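Choline/ethanolamine kinase family protein (Mesorhizobium loti, PDB 3DXQ) probably phosphorylates a small amino alcohol such as ethanolamine, with a protein-kinase-like fold. Local coordinates at residues C41-G46 with W193-E198; A61-A66 with P72-V77; R163-A168 with R293-V298; I245-C250 with K283-T288. All blocks are in the same frame, centred on the assembly; numbering follows the deposited sequence.

Interaction 1: residues C41-G46 with W193-E198; sequences CLRIPG and WIVDWE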
loop_
_atom_site.group_PDB
_atom_site.type_symbol
_atom_site.label_atom_id
_atom_site.label_comp_id
_atom_site.label_asym_id
_atom_site.label_seq_id
_atom_site.Cartn_x
_atom_site.Cartn_y
_atom_site.Cartn_z
ATOM N N CYS A 41 3.485 20.621 2.167
ATOM C CA CYS A 41 3.670 19.771 0.967
ATOM C C CYS A 41 2.475 19.917 0.049
ATOM O O CYS A 41 1.327 19.861 0.477
ATOM C CB CYS A 41 3.781 18.297 1.303
ATOM S SG CYS A 41 5.194 17.837 2.196
ATOM N N LEU A 42 2.770 20.119 -1.216
ATOM C CA LEU A 42 1.762 20.242 -2.251
ATOM C C LEU A 42 1.718 18.903 -2.980
ATOM O O LEU A 42 2.763 18.426 -3.423
ATOM C CB LEU A 42 2.168 21.359 -3.207
ATOM C CG LEU A 42 1.200 21.745 -4.317
ATOM C CD1 LEU A 42 -0.112 22.299 -3.777
ATOM C CD2 LEU A 42 1.867 22.766 -5.178
ATOM N N ARG A 43 0.540 18.283 -3.070
ATOM C CA ARG A 43 0.377 17.004 -3.777
ATOM C C ARG A 43 -0.529 17.177 -5.010
ATOM O O ARG A 43 -1.683 17.591 -4.881
ATOM C CB ARG A 43 -0.219 15.964 -2.831
ATOM C CG ARG A 43 0.254 16.102 -1.379
ATOM C CD ARG A 43 -0.199 14.927 -0.506
ATOM N NE ARG A 43 0.728 13.785 -0.570
ATOM C CZ ARG A 43 1.831 13.653 0.175
ATOM N NH1 ARG A 43 2.182 14.590 1.059
ATOM N NH2 ARG A 43 2.601 12.571 0.037
ATOM N N ILE A 44 -0.006 16.870 -6.200
ATOM C CA ILE A 44 -0.757 16.997 -7.466
ATOM C C ILE A 44 -1.096 15.608 -8.011
ATOM O O ILE A 44 -0.221 14.739 -8.058
ATOM C CB ILE A 44 0.051 17.697 -8.570
ATOM C CG1 ILE A 44 0.524 19.096 -8.145
ATOM C CG2 ILE A 44 -0.795 17.798 -9.855
ATOM C CD1 ILE A 44 -0.320 20.233 -8.687
ATOM N N PRO A 45 -2.354 15.382 -8.419
ATOM C CA PRO A 45 -2.730 14.081 -8.991
ATOM C C PRO A 45 -2.187 13.785 -10.417
ATOM O O PRO A 45 -2.199 14.660 -11.300
ATOM C CB PRO A 45 -4.262 14.151 -9.014
ATOM C CG PRO A 45 -4.624 15.324 -8.160
ATOM C CD PRO A 45 -3.517 16.274 -8.313
ATOM N N GLY A 46 -1.742 12.544 -10.628
ATOM C CA GLY A 46 -1.245 12.094 -11.938
ATOM C C GLY A 46 -2.317 11.566 -12.896
ATOM O O GLY A 46 -3.166 10.722 -12.502
ATOM N N TRP A 193 4.966 7.825 10.059
ATOM C CA TRP A 193 3.719 8.350 9.569
ATOM C C TRP A 193 3.480 7.636 8.241
ATOM O O TRP A 193 4.398 7.066 7.650
ATOM C CB TRP A 193 3.818 9.825 9.323
ATOM C CG TRP A 193 4.193 10.665 10.521
ATOM C CD1 TRP A 193 5.449 10.933 10.974
ATOM C CD2 TRP A 193 3.303 11.390 11.356
ATOM N NE1 TRP A 193 5.396 11.766 12.059
ATOM C CE2 TRP A 193 4.091 12.070 12.317
ATOM C CE3 TRP A 193 1.916 11.523 11.401
ATOM C CZ2 TRP A 193 3.536 12.883 13.311
ATOM C CZ3 TRP A 193 1.352 12.337 12.392
ATOM C CH2 TRP A 193 2.168 13.007 13.336
ATOM N N ILE A 194 2.239 7.643 7.777
ATOM C CA ILE A 194 1.906 7.028 6.498
ATOM C C ILE A 194 1.135 8.054 5.651
ATOM O O ILE A 194 0.311 8.794 6.180
ATOM C CB ILE A 194 1.073 5.735 6.681
ATOM C CG1 ILE A 194 1.598 4.925 7.879
ATOM C CG2 ILE A 194 1.103 4.918 5.422
ATOM C CD1 ILE A 194 0.858 3.662 8.179
ATOM N N VAL A 195 1.430 8.076 4.347
ATOM C CA VAL A 195 0.793 8.968 3.378
ATOM C C VAL A 195 0.223 8.161 2.215
ATOM O O VAL A 195 0.484 6.973 2.120
ATOM C CB VAL A 195 1.818 9.996 2.827
ATOM C CG1 VAL A 195 2.521 10.676 3.973
ATOM C CG2 VAL A 195 2.844 9.315 1.886
ATOM N N ASP A 196 -0.499 8.833 1.319
ATOM C CA ASP A 196 -1.083 8.247 0.091
ATOM C C ASP A 196 -2.214 7.290 0.373
ATOM O O ASP A 196 -2.062 6.075 0.297
ATOM C CB ASP A 196 -0.027 7.573 -0.789
ATOM C CG ASP A 196 0.192 8.297 -2.115
ATOM O OD1 ASP A 196 0.502 9.514 -2.107
ATOM O OD2 ASP A 196 0.081 7.628 -3.170
ATOM N N TRP A 197 -3.372 7.855 0.672
ATOM C CA TRP A 197 -4.519 7.070 1.104
ATOM C C TRP A 197 -5.511 6.817 0.011
ATOM O O TRP A 197 -6.658 6.500 0.277
ATOM C CB TRP A 197 -5.190 7.786 2.285
ATOM C CG TRP A 197 -4.234 7.929 3.411
ATOM C CD1 TRP A 197 -3.329 8.925 3.584
ATOM C CD2 TRP A 197 -4.035 7.012 4.495
ATOM N NE1 TRP A 197 -2.595 8.709 4.721
ATOM C CE2 TRP A 197 -3.004 7.535 5.297
ATOM C CE3 TRP A 197 -4.635 5.809 4.873
ATOM C CZ2 TRP A 197 -2.566 6.901 6.453
ATOM C CZ3 TRP A 197 -4.194 5.176 6.018
ATOM C CH2 TRP A 197 -3.172 5.722 6.795
ATOM N N GLU A 198 -5.069 6.900 -1.229
ATOM C CA GLU A 198 -5.999 6.749 -2.353
ATOM C C GLU A 198 -6.648 5.360 -2.482
ATOM O O GLU A 198 -7.763 5.254 -3.008
ATOM C CB GLU A 198 -5.325 7.158 -3.667
ATOM C CG GLU A 198 -4.172 6.265 -4.078
ATOM C CD GLU A 198 -3.305 6.894 -5.144
ATOM O OE1 GLU A 198 -3.861 7.350 -6.179
ATOM O OE2 GLU A 198 -2.072 6.925 -4.944
#
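R43 reaches across from strand 40-45 to V195 and D196, just past the end of strand 192-194, and carries more than half of the 94 Å² buried here. The backbones stay well apart: even the nearest CA atoms, those of R43 and D196, are 9.7 Å from each other, so one long side chain has to span the interval. Its CG sits beside the backbone N, and a bend at chi3 (86°) swings the guanidinium round. NH2 then lies 3.8 Å from V195 CG2, the two side chains crossing at about a right angle. D196 stands at the edge of the guanidinium, near its plane, with OD1 4.3 Å from R43 NH2; opposite charges face each other there, but beyond salt-bridge range. Each has a firmer partner: R43 NH1 bonds T86 OG1, and D196 OD1 accepts from N32 ND2. The sequence IVDWE suggests that D196 corresponds to the aspartate that holds magnesium in related kinases, and R43 probably takes the place of their strand lysine. Strand 40-45 runs between strands 32-37 and 84-87 of the N-terminal sheet, while V195 leans on L186 of strand 185-187, so the contact bridges two sheets.

Interaction 2: residues A61-A66 with P72-V77; sequences AAREAA and PEVLHV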
loop_
_atom_site.group_PDB
_atom_site.type_symbol
_atom_site.label_atom_id
_atom_site.label_comp_id
_atom_site.label_asym_id
_atom_site.label_seq_id
_atom_site.Cartn_x
_atom_site.Cartn_y
_atom_site.Cartn_z
ATOM N N ALA A 61 -10.457 9.587 3.452
ATOM C CA ALA A 61 -9.542 8.655 4.072
ATOM C C ALA A 61 -8.397 9.365 4.792
ATOM O O ALA A 61 -8.127 9.077 5.960
ATOM C CB ALA A 61 -9.003 7.667 3.032
ATOM N N ALA A 62 -7.732 10.292 4.102
ATOM C CA ALA A 62 -6.581 10.989 4.678
ATOM C C ALA A 62 -7.001 11.792 5.898
ATOM O O ALA A 62 -6.282 11.826 6.889
ATOM C CB ALA A 62 -5.896 11.905 3.648
ATOM N N ARG A 63 -8.162 12.434 5.838
ATOM C CA ARG A 63 -8.618 13.213 6.982
ATOM C C ARG A 63 -8.848 12.330 8.185
ATOM O O ARG A 63 -8.476 12.682 9.285
ATOM C CB ARG A 63 -9.867 14.009 6.669
ATOM C CG ARG A 63 -9.615 15.216 5.783
ATOM C CD ARG A 63 -10.668 16.291 5.994
ATOM N NE ARG A 63 -10.501 17.410 5.065
ATOM C CZ ARG A 63 -10.933 17.421 3.804
ATOM N NH1 ARG A 63 -11.561 16.364 3.284
ATOM N NH2 ARG A 63 -10.717 18.496 3.049
ATOM N N GLU A 64 -9.419 11.158 7.963
ATOM C CA GLU A 64 -9.642 10.198 9.046
ATOM C C GLU A 64 -8.312 9.669 9.576
ATOM O O GLU A 64 -8.101 9.595 10.796
ATOM C CB GLU A 64 -10.555 9.060 8.575
ATOM C CG GLU A 64 -12.026 9.476 8.419
ATOM C CD GLU A 64 -12.742 9.634 9.754
ATOM O OE1 GLU A 64 -13.130 8.603 10.343
ATOM O OE2 GLU A 64 -12.949 10.791 10.208
ATOM N N ALA A 65 -7.408 9.333 8.654
ATOM C CA ALA A 65 -6.069 8.857 9.035
ATOM C C ALA A 65 -5.352 9.923 9.857
ATOM O O ALA A 65 -4.700 9.605 10.845
ATOM C CB ALA A 65 -5.265 8.479 7.814
ATOM N N ALA A 66 -5.504 11.183 9.462
ATOM C CA ALA A 66 -4.906 12.302 10.184
ATOM C C ALA A 66 -5.466 12.406 11.603
ATOM O O ALA A 66 -4.715 12.592 12.559
ATOM C CB ALA A 66 -5.138 13.596 9.428
ATOM N N PRO A 72 -0.079 12.642 8.208
ATOM C CA PRO A 72 0.107 14.055 8.485
ATOM C C PRO A 72 -1.194 14.819 8.295
ATOM O O PRO A 72 -2.067 14.378 7.537
ATOM C CB PRO A 72 1.127 14.500 7.437
ATOM C CG PRO A 72 1.748 13.243 6.924
ATOM C CD PRO A 72 0.728 12.175 7.068
ATOM N N GLU A 73 -1.322 15.924 9.023
ATOM C CA GLU A 73 -2.448 16.819 8.918
ATOM C C GLU A 73 -2.770 17.176 7.470
ATOM O O GLU A 73 -1.867 17.449 6.686
ATOM C CB GLU A 73 -2.130 18.124 9.640
ATOM C CG GLU A 73 -2.735 18.275 10.997
ATOM C CD GLU A 73 -2.857 19.737 11.357
ATOM O OE1 GLU A 73 -1.801 20.413 11.438
ATOM O OE2 GLU A 73 -4.014 20.208 11.523
ATOM N N VAL A 74 -4.056 17.187 7.131
ATOM C CA VAL A 74 -4.510 17.585 5.804
ATOM C C VAL A 74 -5.044 18.998 5.924
ATOM O O VAL A 74 -6.089 19.216 6.512
ATOM C CB VAL A 74 -5.605 16.653 5.276
ATOM C CG1 VAL A 74 -6.217 17.215 4.017
ATOM C CG2 VAL A 74 -5.039 15.298 5.030
ATOM N N LEU A 75 -4.315 19.957 5.375
ATOM C CA LEU A 75 -4.649 21.365 5.552
ATOM C C LEU A 75 -5.529 21.935 4.457
ATOM O O LEU A 75 -6.154 22.976 4.657
ATOM C CB LEU A 75 -3.372 22.196 5.651
ATOM C CG LEU A 75 -2.402 21.694 6.729
ATOM C CD1 LEU A 75 -1.149 22.551 6.730
ATOM C CD2 LEU A 75 -3.060 21.671 8.120
ATOM N N HIS A 76 -5.602 21.277 3.305
ATOM C CA HIS A 76 -6.395 21.840 2.229
ATOM C C HIS A 76 -6.634 20.835 1.131
ATOM O O HIS A 76 -5.805 19.982 0.872
ATOM C CB HIS A 76 -5.704 23.100 1.677
ATOM C CG HIS A 76 -6.550 23.891 0.733
ATOM N ND1 HIS A 76 -6.036 24.518 -0.382
ATOM C CD2 HIS A 76 -7.882 24.129 0.719
ATOM C CE1 HIS A 76 -7.011 25.128 -1.031
ATOM N NE2 HIS A 76 -8.143 24.901 -0.387
ATOM N N VAL A 77 -7.807 20.918 0.521
ATOM C CA VAL A 77 -8.146 20.064 -0.601
ATOM C C VAL A 77 -8.826 20.952 -1.624
ATOM O O VAL A 77 -9.524 21.904 -1.266
ATOM C CB VAL A 77 -9.065 18.934 -0.184
ATOM C CG1 VAL A 77 -9.340 18.014 -1.362
ATOM C CG2 VAL A 77 -8.440 18.168 0.947
#
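The helix-to-strand step of the N-terminal lobe, where helix 55-67 turns back into edge strand 74-77, is closed by A62, R63 and A66 packing on P72, V74 and V77. The helix and strand segments run nearly antiparallel, 165° between their directions, with axes 9.3 Å apart. V74 is the hub. Its CG2, beside the backbone N, meets A62 CB at 3.8 Å, while CG1, anti to that N (chi1 170°), lies over one face of the R63 guanidinium. R63, extended from CG to NE, reaches past V74 and crosses V77 at a slant, with its CG 4.3 Å from V74 CB and its CZ 3.9 Å from V77 CG2. One turn further along the helix, A66 CB rests 3.7 Å from P72 O, where the chain comes back after the turn. L75 and H76 both face V85 in a classic beta bulge, which is why V74 and V77, three residues apart, can both point at the helix. E73 turns away and pairs with R87. Small alanines along one face let the helix lie close to the strand, with R63 spread over the outer rim. The arrangement matches the helix C and strand 4 unit of protein-kinase-like folds.

Interaction 3: residues R163-A168 with R293-V298; sequences RSALAA and RHLAAV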
loop_
_atom_site.group_PDB
_atom_site.type_symbol
_atom_site.label_atom_id
_atom_site.label_comp_id
_atom_site.label_asym_id
_atom_site.label_seq_id
_atom_site.Cartn_x
_atom_site.Cartn_y
_atom_site.Cartn_z
ATOM N N ARG A 163 -8.678 -18.355 -1.198
ATOM C CA ARG A 163 -9.914 -17.620 -0.992
ATOM C C ARG A 163 -10.807 -18.384 -0.033
ATOM O O ARG A 163 -11.385 -17.834 0.900
ATOM C CB ARG A 163 -10.637 -17.483 -2.325
ATOM C CG ARG A 163 -11.902 -16.668 -2.272
ATOM C CD ARG A 163 -12.396 -16.476 -3.674
ATOM N NE ARG A 163 -13.564 -15.615 -3.724
ATOM C CZ ARG A 163 -14.041 -15.064 -4.841
ATOM N NH1 ARG A 163 -13.434 -15.259 -6.009
ATOM N NH2 ARG A 163 -15.116 -14.289 -4.782
ATOM N N SER A 164 -10.922 -19.674 -0.302
ATOM C CA SER A 164 -11.765 -20.529 0.488
ATOM C C SER A 164 -11.294 -20.609 1.939
ATOM O O SER A 164 -12.118 -20.611 2.860
ATOM C CB SER A 164 -11.805 -21.902 -0.118
ATOM O OG SER A 164 -12.759 -22.638 0.596
ATOM N N ALA A 165 -9.978 -20.670 2.134
ATOM C CA ALA A 165 -9.399 -20.711 3.465
ATOM C C ALA A 165 -9.715 -19.413 4.230
ATOM O O ALA A 165 -9.999 -19.432 5.426
ATOM C CB ALA A 165 -7.897 -20.951 3.376
ATOM N N LEU A 166 -9.691 -18.293 3.520
ATOM C CA LEU A 166 -10.007 -17.003 4.109
ATOM C C LEU A 166 -11.498 -16.856 4.419
ATOM O O LEU A 166 -11.873 -16.088 5.326
ATOM C CB LEU A 166 -9.552 -15.868 3.193
ATOM C CG LEU A 166 -8.048 -15.665 2.957
ATOM C CD1 LEU A 166 -7.862 -14.721 1.775
ATOM C CD2 LEU A 166 -7.304 -15.127 4.192
ATOM N N ALA A 167 -12.334 -17.570 3.666
ATOM C CA ALA A 167 -13.778 -17.519 3.855
ATOM C C ALA A 167 -14.234 -18.536 4.897
ATOM O O ALA A 167 -15.348 -18.441 5.401
ATOM C CB ALA A 167 -14.490 -17.736 2.542
ATOM N N ALA A 168 -13.364 -19.490 5.227
ATOM C CA ALA A 168 -13.666 -20.500 6.243
ATOM C C ALA A 168 -13.974 -19.926 7.630
ATOM O O ALA A 168 -14.568 -20.618 8.431
ATOM C CB ALA A 168 -12.525 -21.530 6.345
ATOM N N ARG A 293 1.111 -25.304 4.911
ATOM C CA ARG A 293 0.954 -25.259 6.381
ATOM C C ARG A 293 0.294 -23.972 6.848
ATOM O O ARG A 293 -0.582 -23.993 7.717
ATOM C CB ARG A 293 2.298 -25.409 7.100
ATOM C CG ARG A 293 2.496 -26.731 7.813
ATOM C CD ARG A 293 3.934 -26.848 8.301
ATOM N NE ARG A 293 4.829 -27.396 7.269
ATOM C CZ ARG A 293 6.085 -27.003 7.044
ATOM N NH1 ARG A 293 6.629 -26.001 7.735
ATOM N NH2 ARG A 293 6.795 -27.592 6.087
ATOM N N HIS A 294 0.729 -22.851 6.281
ATOM C CA HIS A 294 0.137 -21.556 6.602
ATOM C C HIS A 294 -1.330 -21.498 6.187
ATOM O O HIS A 294 -2.164 -20.899 6.884
ATOM C CB HIS A 294 0.916 -20.423 5.937
ATOM C CG HIS A 294 2.197 -20.093 6.627
ATOM N ND1 HIS A 294 3.404 -20.033 5.969
ATOM C CD2 HIS A 294 2.461 -19.807 7.923
ATOM C CE1 HIS A 294 4.359 -19.732 6.828
ATOM N NE2 HIS A 294 3.814 -19.593 8.023
ATOM N N LEU A 295 -1.621 -22.122 5.051
ATOM C CA LEU A 295 -2.962 -22.168 4.513
ATOM C C LEU A 295 -3.834 -23.003 5.445
ATOM O O LEU A 295 -4.901 -22.560 5.891
ATOM C CB LEU A 295 -2.923 -22.774 3.118
ATOM C CG LEU A 295 -4.112 -22.546 2.196
ATOM C CD1 LEU A 295 -4.221 -21.059 1.920
ATOM C CD2 LEU A 295 -3.973 -23.358 0.889
ATOM N N ALA A 296 -3.340 -24.191 5.771
ATOM C CA ALA A 296 -4.027 -25.119 6.672
ATOM C C ALA A 296 -4.293 -24.488 8.040
ATOM O O ALA A 296 -5.327 -24.753 8.642
ATOM C CB ALA A 296 -3.225 -26.380 6.816
ATOM N N ALA A 297 -3.365 -23.655 8.516
ATOM C CA ALA A 297 -3.524 -22.920 9.787
ATOM C C ALA A 297 -4.619 -21.850 9.688
ATOM O O ALA A 297 -5.352 -21.616 10.654
ATOM C CB ALA A 297 -2.216 -22.293 10.182
ATOM N N VAL A 298 -4.729 -21.182 8.538
ATOM C CA VAL A 298 -5.812 -20.220 8.352
ATOM C C VAL A 298 -7.150 -20.929 8.263
ATOM O O VAL A 298 -8.133 -20.438 8.844
ATOM C CB VAL A 298 -5.635 -19.322 7.113
ATOM C CG1 VAL A 298 -6.860 -18.471 6.892
ATOM C CG2 VAL A 298 -4.431 -18.414 7.286
#
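Two helices of the C-terminal, helical lobe pack side by side here, A165 and L166 of helix 152-167 meeting L295 and V298 of helix 289-300. The segments run in broadly the same direction, 31° apart, with an axis separation of 9.1 Å. A165 makes the close approach possible: it has only a methyl to place between the helices, and its CA is 6.1 Å from that of V298. L295 and V298, three residues apart and so on neighbouring turns, reach it from the other helix. L295 has CG anti to its own backbone N (chi1 -162°), and that rotation brings CD1 to 4.0 Å from A165 CB. V298 points toward the other helix and divides its CG1 between two residues, the backbone of A165 and the isobutyl end of L166. The latter leaves its helix facing away and curls back, its CD2 arriving 4.3 Å from V298 CG1. The side chains that meet are all apolar, and no hydrogen bond joins the two segments. Helix 237-263 fills in behind, Y246 touching L166 and I245 touching L295, and F131 of helix 130-141 also lies against L166. R163 turns away from the contact and pairs with D135; R299 touches A165. The closest approach is of side chain to backbone, V298 CG1 to A165 O at 3.6 Å.

Interaction 4: residues I245-C250 with K283-T288; sequences IYKAMC and KALMET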
loop_
_atom_site.group_PDB
_atom_site.type_symbol
_atom_site.label_atom_id
_atom_site.label_comp_id
_atom_site.label_asym_id
_atom_site.label_seq_id
_atom_site.Cartn_x
_atom_site.Cartn_y
_atom_site.Cartn_z
ATOM N N ILE A 245 -0.500 -15.516 3.437
ATOM C CA ILE A 245 -1.529 -15.645 2.406
ATOM C C ILE A 245 -1.664 -14.351 1.595
ATOM O O ILE A 245 -1.730 -14.378 0.343
ATOM C CB ILE A 245 -2.896 -16.037 3.032
ATOM C CG1 ILE A 245 -2.938 -17.544 3.271
ATOM C CG2 ILE A 245 -4.049 -15.664 2.136
ATOM C CD1 ILE A 245 -2.740 -18.333 2.009
ATOM N N TYR A 246 -1.686 -13.224 2.304
ATOM C CA TYR A 246 -1.786 -11.926 1.649
ATOM C C TYR A 246 -0.501 -11.563 0.901
ATOM O O TYR A 246 -0.570 -10.928 -0.156
ATOM C CB TYR A 246 -2.196 -10.827 2.643
ATOM C CG TYR A 246 -3.618 -11.002 3.158
ATOM C CD1 TYR A 246 -4.680 -11.190 2.282
ATOM C CD2 TYR A 246 -3.894 -10.968 4.518
ATOM C CE1 TYR A 246 -5.985 -11.362 2.749
ATOM C CE2 TYR A 246 -5.198 -11.125 5.001
ATOM C CZ TYR A 246 -6.244 -11.326 4.108
ATOM O OH TYR A 246 -7.540 -11.477 4.580
ATOM N N LYS A 247 0.662 -11.948 1.427
ATOM C CA LYS A 247 1.890 -11.769 0.657
ATOM C C LYS A 247 1.664 -12.342 -0.747
ATOM O O LYS A 247 1.929 -11.678 -1.737
ATOM C CB LYS A 247 3.079 -12.482 1.303
ATOM C CG LYS A 247 3.860 -11.707 2.348
ATOM C CD LYS A 247 4.856 -12.649 3.023
ATOM C CE LYS A 247 6.196 -12.010 3.313
ATOM N NZ LYS A 247 7.085 -12.876 4.163
ATOM N N ALA A 248 1.138 -13.561 -0.826
ATOM C CA ALA A 248 0.908 -14.204 -2.121
ATOM C C ALA A 248 -0.171 -13.479 -2.924
ATOM O O ALA A 248 0.037 -13.173 -4.091
ATOM C CB ALA A 248 0.548 -15.699 -1.949
HETATM N N MSE A 249 -1.318 -13.207 -2.310
HETATM C CA MSE A 249 -2.423 -12.561 -3.020
HETATM C C MSE A 249 -2.106 -11.154 -3.473
HETATM O O MSE A 249 -2.603 -10.712 -4.499
HETATM C CB MSE A 249 -3.677 -12.521 -2.153
HETATM C CG MSE A 249 -4.337 -13.866 -1.922
HETATM SE SE MSE A 249 -4.419 -14.974 -3.551
HETATM C CE MSE A 249 -5.938 -16.014 -3.084
ATOM N N CYS A 250 -1.302 -10.448 -2.686
ATOM C CA CYS A 250 -0.863 -9.106 -3.016
ATOM C C CYS A 250 -0.071 -9.103 -4.308
ATOM O O CYS A 250 -0.343 -8.342 -5.216
ATOM C CB CYS A 250 -0.004 -8.567 -1.884
ATOM S SG CYS A 250 0.399 -6.842 -2.039
ATOM N N LYS A 283 4.464 -17.206 -7.161
ATOM C CA LYS A 283 4.470 -18.618 -7.487
ATOM C C LYS A 283 5.486 -19.344 -6.612
ATOM O O LYS A 283 5.236 -20.469 -6.168
ATOM C CB LYS A 283 4.795 -18.805 -8.973
ATOM C CG LYS A 283 5.002 -20.253 -9.446
ATOM C CD LYS A 283 5.362 -20.285 -10.950
ATOM C CE LYS A 283 6.115 -21.548 -11.355
ATOM N NZ LYS A 283 5.327 -22.743 -11.082
ATOM N N ALA A 284 6.633 -18.708 -6.374
ATOM C CA ALA A 284 7.671 -19.293 -5.518
ATOM C C ALA A 284 7.143 -19.537 -4.117
ATOM O O ALA A 284 7.290 -20.647 -3.574
ATOM C CB ALA A 284 8.896 -18.399 -5.459
ATOM N N LEU A 285 6.508 -18.507 -3.559
ATOM C CA LEU A 285 5.945 -18.573 -2.220
ATOM C C LEU A 285 4.884 -19.654 -2.113
ATOM O O LEU A 285 4.908 -20.450 -1.178
ATOM C CB LEU A 285 5.335 -17.218 -1.829
ATOM C CG LEU A 285 4.807 -17.093 -0.406
ATOM C CD1 LEU A 285 5.883 -17.488 0.599
ATOM C CD2 LEU A 285 4.315 -15.692 -0.168
HETATM N N MSE A 286 3.967 -19.688 -3.075
HETATM C CA MSE A 286 2.870 -20.654 -3.033
HETATM C C MSE A 286 3.357 -22.098 -3.150
HETATM O O MSE A 286 2.704 -23.022 -2.678
HETATM C CB MSE A 286 1.817 -20.328 -4.098
HETATM C CG MSE A 286 1.116 -19.002 -3.843
HETATM SE SE MSE A 286 -0.308 -18.624 -5.093
HETATM C CE MSE A 286 -1.804 -19.643 -4.287
ATOM N N GLU A 287 4.525 -22.292 -3.737
ATOM C CA GLU A 287 5.043 -23.632 -3.925
ATOM C C GLU A 287 5.848 -24.182 -2.753
ATOM O O GLU A 287 6.138 -25.377 -2.710
ATOM C CB GLU A 287 5.871 -23.683 -5.191
ATOM C CG GLU A 287 5.018 -23.665 -6.427
ATOM C CD GLU A 287 5.847 -23.593 -7.685
ATOM O OE1 GLU A 287 7.079 -23.385 -7.585
ATOM O OE2 GLU A 287 5.263 -23.752 -8.772
ATOM N N THR A 288 6.226 -23.329 -1.815
ATOM C CA THR A 288 6.973 -23.794 -0.658
ATOM C C THR A 288 6.058 -24.698 0.184
ATOM O O THR A 288 4.842 -24.470 0.262
ATOM C CB THR A 288 7.502 -22.613 0.184
ATOM O OG1 THR A 288 6.410 -21.780 0.598
ATOM C CG2 THR A 288 8.462 -21.779 -0.618
#
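The carbonyl oxygen of L285, whose side chain leads the packing on K247 and A248, is gripped twice by T288. T288 OG1 donates to L285 O at 2.7 Å, with a C=O...donor angle of 147°, and T288 N donates to the same atom at 3.2 Å. Both bonds bind the chain back on the last turn of helix 271-287 where it gives way to the next helix. The leucine side chain leaves at about a right angle to that carbonyl, toward helix 237-263. With CG anti to the backbone N (chi1 -175°), it sends CD2 against the helix backbone between K247 and A248: K247 CB is 3.7 Å from L285 CD2, and the backbone N of A248 is 3.9 Å from it. A248 CB takes the neighbouring residue as well, lying 3.8 Å from CG of selenomethionine M286, so this one methyl is met by two larger side chains from directions about a right angle apart. Only the base of K247 takes part; its chain bends at chi3 and its NZ pairs with D223. F291 of helix 289-300 touches both A248 and M286. The two segments run antiparallel, 148° between their directions, with axes 9.4 Å apart and L285 nearest A248 by CA. This is the packing of an antiparallel helical hairpin, formed by helices 237-263 and 271-287 within the C-terminal lobe.

In the fold
The four contacts form two pairs, on opposite sides of the chain's centre. Interactions 1 and 2 have centres 10 Å apart and touch through W197 CZ2 and A65 CB at 3.4 Å, so helix 55-67 is linked to the IVDWE segment, which probably lines the nucleotide and metal site between the lobes. Interactions 3 and 4 lie 13 Å apart by centres, and helix 237-263, one half of interaction 4, also backs interaction 3: L166 CD2 is 3.9 Å from I245 CG2. Between the pairs the gap is wide, with interactions 1 and 4 about 13 Å apart at their nearest atoms and interactions 2 and 3 about 22 Å. Neither helical contact touches the segments of that probable site.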